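Local structure of Pap fimbrial major pilin protein (Escherichia coli, 2UY6) at residues B[101-106]-B[133-138]; B[23-28]-B[55-60]. The protein polymerises into the thick, right-handed helical rod of the P pilus, which enables the bacterium to colonise the epithelium of specific host organs. The protein carries 2 engineered substitutions. All coordinates share one frame; numbering follows the deposited sequence.

Contact 1 of 2, residues B[101-106]-B[133-138]; sequences LAIVVQ and YTAVVK. Engineered in segment 101-106: L101 (natural residue Thr).
Y133 begins the pairing with its ring edge against Q106: the carbonyl O of Q106 lies near the ring plane, 3.7 Å from Y133 CD2. Y133 CB meets V105 CG1 at 3.8 Å, and that methyl approaches the ring obliquely; beyond the pair, F81 stacks edge-to-face with Y133. T134 follows, on the face shared with Q106 and V136, exchanging two backbone hydrogen bonds with Q106. Its OG1 sits between its own N and carbonyl carbon (chi1 38°), which brings it to Q106 CB and to a water 2.6 Å from OG1. The same water donates to Q106 O, so the hydroxyl and the carbonyl share a bridge. A135 turns inward, its CB 3.9 Å from V105 CG2, and I103 CG2, from the next non-hydrogen-bonded pair, approaches A135 CB diagonally. V136 then lies alongside V104, both side chains pointing the same way, and V136 CG2 touches V104 CB at 3.7 Å. V137 is back on the inner face. Its CG1 meets CD1 of the engineered L101 at 3.7 Å, while CG2 leans toward CG1 of I103, a residue that also packs on an apolar side chain of another protein. K138 ends the run: its carbonyl O takes the N-H of A102 at 2.7 Å, and its side chain reaches back so that CE comes 4.2 Å from V104 CG2. K138 NZ forms a salt bridge with E92 OE2. Six backbone bonds join A102, V104 and Q106 to K138, V136 and T134, with the strands at 159°. One face, of I103, V105, A135 and V137, is buried; the opposite, of A102, V104, Q106, T134, V136 and K138, mixes apolar and polar groups and opens toward Q106. This is an antiparallel ladder of the immunoglobulin-like pilin fold.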
loop_
_atom_site.group_PDB
_atom_site.type_symbol
_atom_site.label_atom_id
_atom_site.label_comp_id
_atom_site.label_asym_id
_atom_site.label_seq_id
_atom_site.Cartn_x
_atom_site.Cartn_y
_atom_site.Cartn_z
ATOM N N LEU B 101 -4.740 38.512 5.597
ATOM C CA LEU B 101 -4.883 37.812 4.332
ATOM C C LEU B 101 -5.413 36.387 4.498
ATOM O O LEU B 101 -5.363 35.800 5.584
ATOM C CB LEU B 101 -3.537 37.778 3.611
ATOM C CG LEU B 101 -2.855 39.136 3.433
ATOM C CD1 LEU B 101 -1.499 38.941 2.758
ATOM C CD2 LEU B 101 -3.750 40.057 2.615
ATOM N N ALA B 102 -5.924 35.842 3.400
ATOM C CA ALA B 102 -6.463 34.489 3.364
ATOM C C ALA B 102 -6.029 33.834 2.047
ATOM O O ALA B 102 -5.751 34.530 1.065
ATOM C CB ALA B 102 -7.977 34.535 3.452
ATOM N N ILE B 103 -5.960 32.504 2.027
ATOM C CA ILE B 103 -5.561 31.785 0.824
ATOM C C ILE B 103 -6.712 30.986 0.235
ATOM O O ILE B 103 -7.442 30.303 0.950
ATOM C CB ILE B 103 -4.388 30.824 1.091
ATOM C CG1 ILE B 103 -3.156 31.618 1.534
ATOM C CG2 ILE B 103 -4.067 30.020 -0.179
ATOM C CD1 ILE B 103 -1.945 30.757 1.825
ATOM N N VAL B 104 -6.853 31.084 -1.082
ATOM C CA VAL B 104 -7.899 30.400 -1.830
ATOM C C VAL B 104 -7.255 29.423 -2.824
ATOM O O VAL B 104 -6.297 29.772 -3.520
ATOM C CB VAL B 104 -8.769 31.444 -2.572
ATOM C CG1 VAL B 104 -9.475 30.816 -3.761
ATOM C CG2 VAL B 104 -9.787 32.027 -1.602
ATOM N N VAL B 105 -7.771 28.198 -2.881
ATOM C CA VAL B 105 -7.216 27.189 -3.779
ATOM C C VAL B 105 -8.256 26.625 -4.736
ATOM O O VAL B 105 -9.340 26.185 -4.325
ATOM C CB VAL B 105 -6.560 26.026 -2.987
ATOM C CG1 VAL B 105 -5.965 24.991 -3.954
ATOM C CG2 VAL B 105 -5.472 26.578 -2.082
ATOM N N GLN B 106 -7.899 26.647 -6.018
ATOM C CA GLN B 106 -8.753 26.174 -7.097
ATOM C C GLN B 106 -8.209 24.874 -7.696
ATOM O O GLN B 106 -7.025 24.772 -8.036
ATOM C CB GLN B 106 -8.849 27.261 -8.175
ATOM C CG GLN B 106 -9.896 27.013 -9.247
ATOM C CD GLN B 106 -10.098 28.220 -10.155
ATOM O OE1 GLN B 106 -10.396 29.326 -9.686
ATOM N NE2 GLN B 106 -9.941 28.011 -11.464
ATOM N N TYR B 133 -3.418 22.352 -8.993
ATOM C CA TYR B 133 -4.261 23.337 -8.317
ATOM C C TYR B 133 -3.582 24.699 -8.464
ATOM O O TYR B 133 -2.427 24.789 -8.883
ATOM C CB TYR B 133 -4.387 23.057 -6.812
ATOM C CG TYR B 133 -5.027 21.747 -6.413
ATOM C CD1 TYR B 133 -4.268 20.579 -6.281
ATOM C CD2 TYR B 133 -6.391 21.675 -6.150
ATOM C CE1 TYR B 133 -4.860 19.373 -5.896
ATOM C CE2 TYR B 133 -6.989 20.480 -5.768
ATOM C CZ TYR B 133 -6.220 19.336 -5.644
ATOM O OH TYR B 133 -6.831 18.163 -5.282
ATOM N N THR B 134 -4.306 25.760 -8.133
ATOM C CA THR B 134 -3.734 27.101 -8.164
ATOM C C THR B 134 -4.155 27.755 -6.864
ATOM O O THR B 134 -5.240 27.493 -6.347
ATOM C CB THR B 134 -4.237 27.951 -9.344
ATOM O OG1 THR B 134 -5.620 27.676 -9.575
ATOM C CG2 THR B 134 -3.428 27.668 -10.591
ATOM N N ALA B 135 -3.284 28.589 -6.320
ATOM C CA ALA B 135 -3.584 29.251 -5.068
ATOM C C ALA B 135 -3.343 30.742 -5.182
ATOM O O ALA B 135 -2.342 31.181 -5.758
ATOM C CB ALA B 135 -2.729 28.660 -3.956
ATOM N N VAL B 136 -4.268 31.513 -4.624
ATOM C CA VAL B 136 -4.178 32.969 -4.638
ATOM C C VAL B 136 -4.321 33.526 -3.229
ATOM O O VAL B 136 -5.053 32.982 -2.400
ATOM C CB VAL B 136 -5.293 33.606 -5.506
ATOM C CG1 VAL B 136 -5.059 33.304 -6.980
ATOM C CG2 VAL B 136 -6.642 33.063 -5.073
ATOM N N VAL B 137 -3.610 34.609 -2.959
ATOM C CA VAL B 137 -3.679 35.263 -1.660
ATOM C C VAL B 137 -4.563 36.505 -1.810
ATOM O O VAL B 137 -4.478 37.213 -2.817
ATOM C CB VAL B 137 -2.277 35.701 -1.183
ATOM C CG1 VAL B 137 -2.385 36.478 0.128
ATOM C CG2 VAL B 137 -1.393 34.480 -1.011
ATOM N N LYS B 138 -5.425 36.760 -0.832
ATOM C CA LYS B 138 -6.282 37.937 -0.894
ATOM C C LYS B 138 -6.716 38.381 0.493
ATOM O O LYS B 138 -6.499 37.672 1.473
ATOM C CB LYS B 138 -7.513 37.668 -1.762
ATOM C CG LYS B 138 -8.575 36.801 -1.124
ATOM C CD LYS B 138 -9.679 36.519 -2.122
ATOM C CE LYS B 138 -10.929 36.029 -1.440
ATOM N NZ LYS B 138 -11.474 37.086 -0.542
HETATM O O HOH W 1 -6.723 25.641 -10.847
#

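Contact 2 of 2, residues B[23-28]-B[55-60]; sequences SISQKS and DIELVN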
loop_
_atom_site.group_PDB
_atom_site.type_symbol
_atom_site.label_atom_id
_atom_site.label_comp_id
_atom_site.label_asym_id
_atom_site.label_seq_id
_atom_site.Cartn_x
_atom_site.Cartn_y
_atom_site.Cartn_z
ATOM N N SER B 23 2.138 8.478 -1.900
ATOM C CA SER B 23 3.103 9.335 -1.233
ATOM C C SER B 23 3.111 10.617 -2.073
ATOM O O SER B 23 2.939 10.548 -3.293
ATOM C CB SER B 23 4.482 8.674 -1.252
ATOM O OG SER B 23 5.438 9.458 -0.565
ATOM N N ILE B 24 3.280 11.784 -1.455
ATOM C CA ILE B 24 3.301 13.015 -2.258
ATOM C C ILE B 24 4.609 13.801 -2.160
ATOM O O ILE B 24 5.401 13.623 -1.230
ATOM C CB ILE B 24 2.121 13.992 -1.908
ATOM C CG1 ILE B 24 2.518 14.951 -0.785
ATOM C CG2 ILE B 24 0.886 13.216 -1.512
ATOM C CD1 ILE B 24 2.794 14.305 0.521
ATOM N N SER B 25 4.837 14.657 -3.149
ATOM C CA SER B 25 6.020 15.508 -3.167
ATOM C C SER B 25 5.799 16.682 -4.115
ATOM O O SER B 25 4.886 16.666 -4.940
ATOM C CB SER B 25 7.254 14.707 -3.586
ATOM O OG SER B 25 7.073 14.142 -4.861
ATOM N N GLN B 26 6.642 17.700 -3.996
ATOM C CA GLN B 26 6.510 18.882 -4.827
ATOM C C GLN B 26 7.861 19.341 -5.360
ATOM O O GLN B 26 8.893 18.734 -5.057
ATOM C CB GLN B 26 5.860 20.003 -4.014
ATOM C CG GLN B 26 4.489 19.638 -3.496
ATOM C CD GLN B 26 3.815 20.769 -2.759
ATOM O OE1 GLN B 26 4.155 21.076 -1.620
ATOM N NE2 GLN B 26 2.851 21.406 -3.415
ATOM N N LYS B 27 7.852 20.406 -6.161
ATOM C CA LYS B 27 9.090 20.938 -6.714
ATOM C C LYS B 27 9.989 21.385 -5.557
ATOM O O LYS B 27 11.218 21.331 -5.654
ATOM C CB LYS B 27 8.794 22.113 -7.650
ATOM N N SER B 28 9.377 21.811 -4.457
ATOM C CA SER B 28 10.152 22.247 -3.300
ATOM C C SER B 28 10.261 21.152 -2.225
ATOM O O SER B 28 9.270 20.528 -1.842
ATOM C CB SER B 28 9.544 23.523 -2.709
ATOM O OG SER B 28 8.177 23.351 -2.382
ATOM N N ASP B 55 1.201 22.151 -7.365
ATOM C CA ASP B 55 1.187 20.801 -7.920
ATOM C C ASP B 55 1.648 19.740 -6.927
ATOM O O ASP B 55 2.677 19.882 -6.265
ATOM C CB ASP B 55 2.038 20.740 -9.185
ATOM C CG ASP B 55 1.475 21.596 -10.299
ATOM O OD1 ASP B 55 0.249 21.550 -10.534
ATOM O OD2 ASP B 55 2.253 22.314 -10.950
ATOM N N ILE B 56 0.862 18.676 -6.824
ATOM C CA ILE B 56 1.158 17.585 -5.910
ATOM C C ILE B 56 1.397 16.306 -6.699
ATOM O O ILE B 56 0.490 15.800 -7.358
ATOM C CB ILE B 56 -0.014 17.352 -4.928
ATOM C CG1 ILE B 56 -0.304 18.634 -4.153
ATOM C CG2 ILE B 56 0.334 16.242 -3.953
ATOM C CD1 ILE B 56 -1.549 18.550 -3.287
ATOM N N GLU B 57 2.622 15.794 -6.640
ATOM C CA GLU B 57 2.958 14.570 -7.350
ATOM C C GLU B 57 2.672 13.329 -6.501
ATOM O O GLU B 57 3.178 13.194 -5.387
ATOM C CB GLU B 57 4.432 14.591 -7.785
ATOM C CG GLU B 57 4.957 13.226 -8.250
ATOM C CD GLU B 57 6.226 13.305 -9.099
ATOM O OE1 GLU B 57 7.149 14.079 -8.755
ATOM O OE2 GLU B 57 6.303 12.574 -10.110
ATOM N N LEU B 58 1.832 12.446 -7.039
ATOM C CA LEU B 58 1.468 11.194 -6.378
ATOM C C LEU B 58 2.479 10.131 -6.790
ATOM O O LEU B 58 2.562 9.779 -7.963
ATOM C CB LEU B 58 0.063 10.754 -6.802
ATOM C CG LEU B 58 -1.026 11.780 -6.475
ATOM C CD1 LEU B 58 -2.389 11.334 -6.998
ATOM C CD2 LEU B 58 -1.068 11.969 -4.981
ATOM N N VAL B 59 3.255 9.630 -5.832
ATOM C CA VAL B 59 4.259 8.610 -6.131
ATOM C C VAL B 59 4.121 7.336 -5.295
ATOM O O VAL B 59 3.325 7.266 -4.357
ATOM C CB VAL B 59 5.685 9.169 -5.938
ATOM C CG1 VAL B 59 5.897 10.352 -6.854
ATOM C CG2 VAL B 59 5.902 9.581 -4.482
ATOM N N ASN B 60 4.909 6.329 -5.657
ATOM C CA ASN B 60 4.921 5.040 -4.971
ATOM C C ASN B 60 3.554 4.386 -4.829
ATOM O O ASN B 60 3.324 3.632 -3.888
ATOM C CB ASN B 60 5.565 5.172 -3.588
ATOM C CG ASN B 60 6.959 5.772 -3.651
ATOM O OD1 ASN B 60 7.685 5.581 -4.628
ATOM N ND2 ASN B 60 7.343 6.492 -2.604
HETATM O O HOH W 2 5.243 20.875 -7.147
#
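I24 and I56 form the tight part of this contact: the two side chains lie side by side, and I56 CG2 presses on I24 CB at 3.5 Å. L58 CD2 reaches I24 CG2 from the next position, adding to a buried apolar patch. On the other face V59 CG2 sits 3.6 Å from S23 CB, and beneath it the strands are held by a nearly straight bond of 2.7 Å from V59 N to S23 O. S23 OG, turned out by a chi1 of -178°, bonds to an acidic side chain of another protein, whose chain also forms backbone hydrogen bonds with I24. S25 and E57 make the last backbone pair; the E57 carboxylate passes S25 OG without bonding it and goes to N129.

Beyond S25 the strand ends and the contact loosens. Q26 stretches its amide across to D55, NE2 to D55 O 3.2 Å, with the acceptor in the amide plane but the donor 55° above the carbonyl plane. A water bridges the same oxygen to K27 N, at 2.9 Å from D55 O. One carbonyl thus serves two donors where regular pairing has stopped. What results is a short strand, outermost within this chain, fixed to its neighbour by backbone bonds and buried isoleucines, with its far side hydrogen-bonded to the backbone of another protein's chain and its trailing loop held by polar links.

Overall arrangement
Contact 2 (23-28 with 55-60) closes before contact 1 (101-106 with 133-138) opens, so the two pairings come in series along the chain. Their centres are about 19 Å apart, yet both belong to one antiparallel sheet, ordered 23-25, 52-59, 130-139, 101-106, 93-94. Strands 52-59 and 130-139 lie next to each other in its middle, and the contacts meet across this seam, where Y133 CE1 lies 4.3 Å from I56 CD1. Contact 2 borders the sheet within this chain, the C22-C61 disulfide joining its ends just outside 23-28 and 55-60; contact 1 lies beyond the 52-59/130-139 pairing, next to strand 93-94. Both are part of one pilin domain's sheet, each joining segments separated by 26 residues.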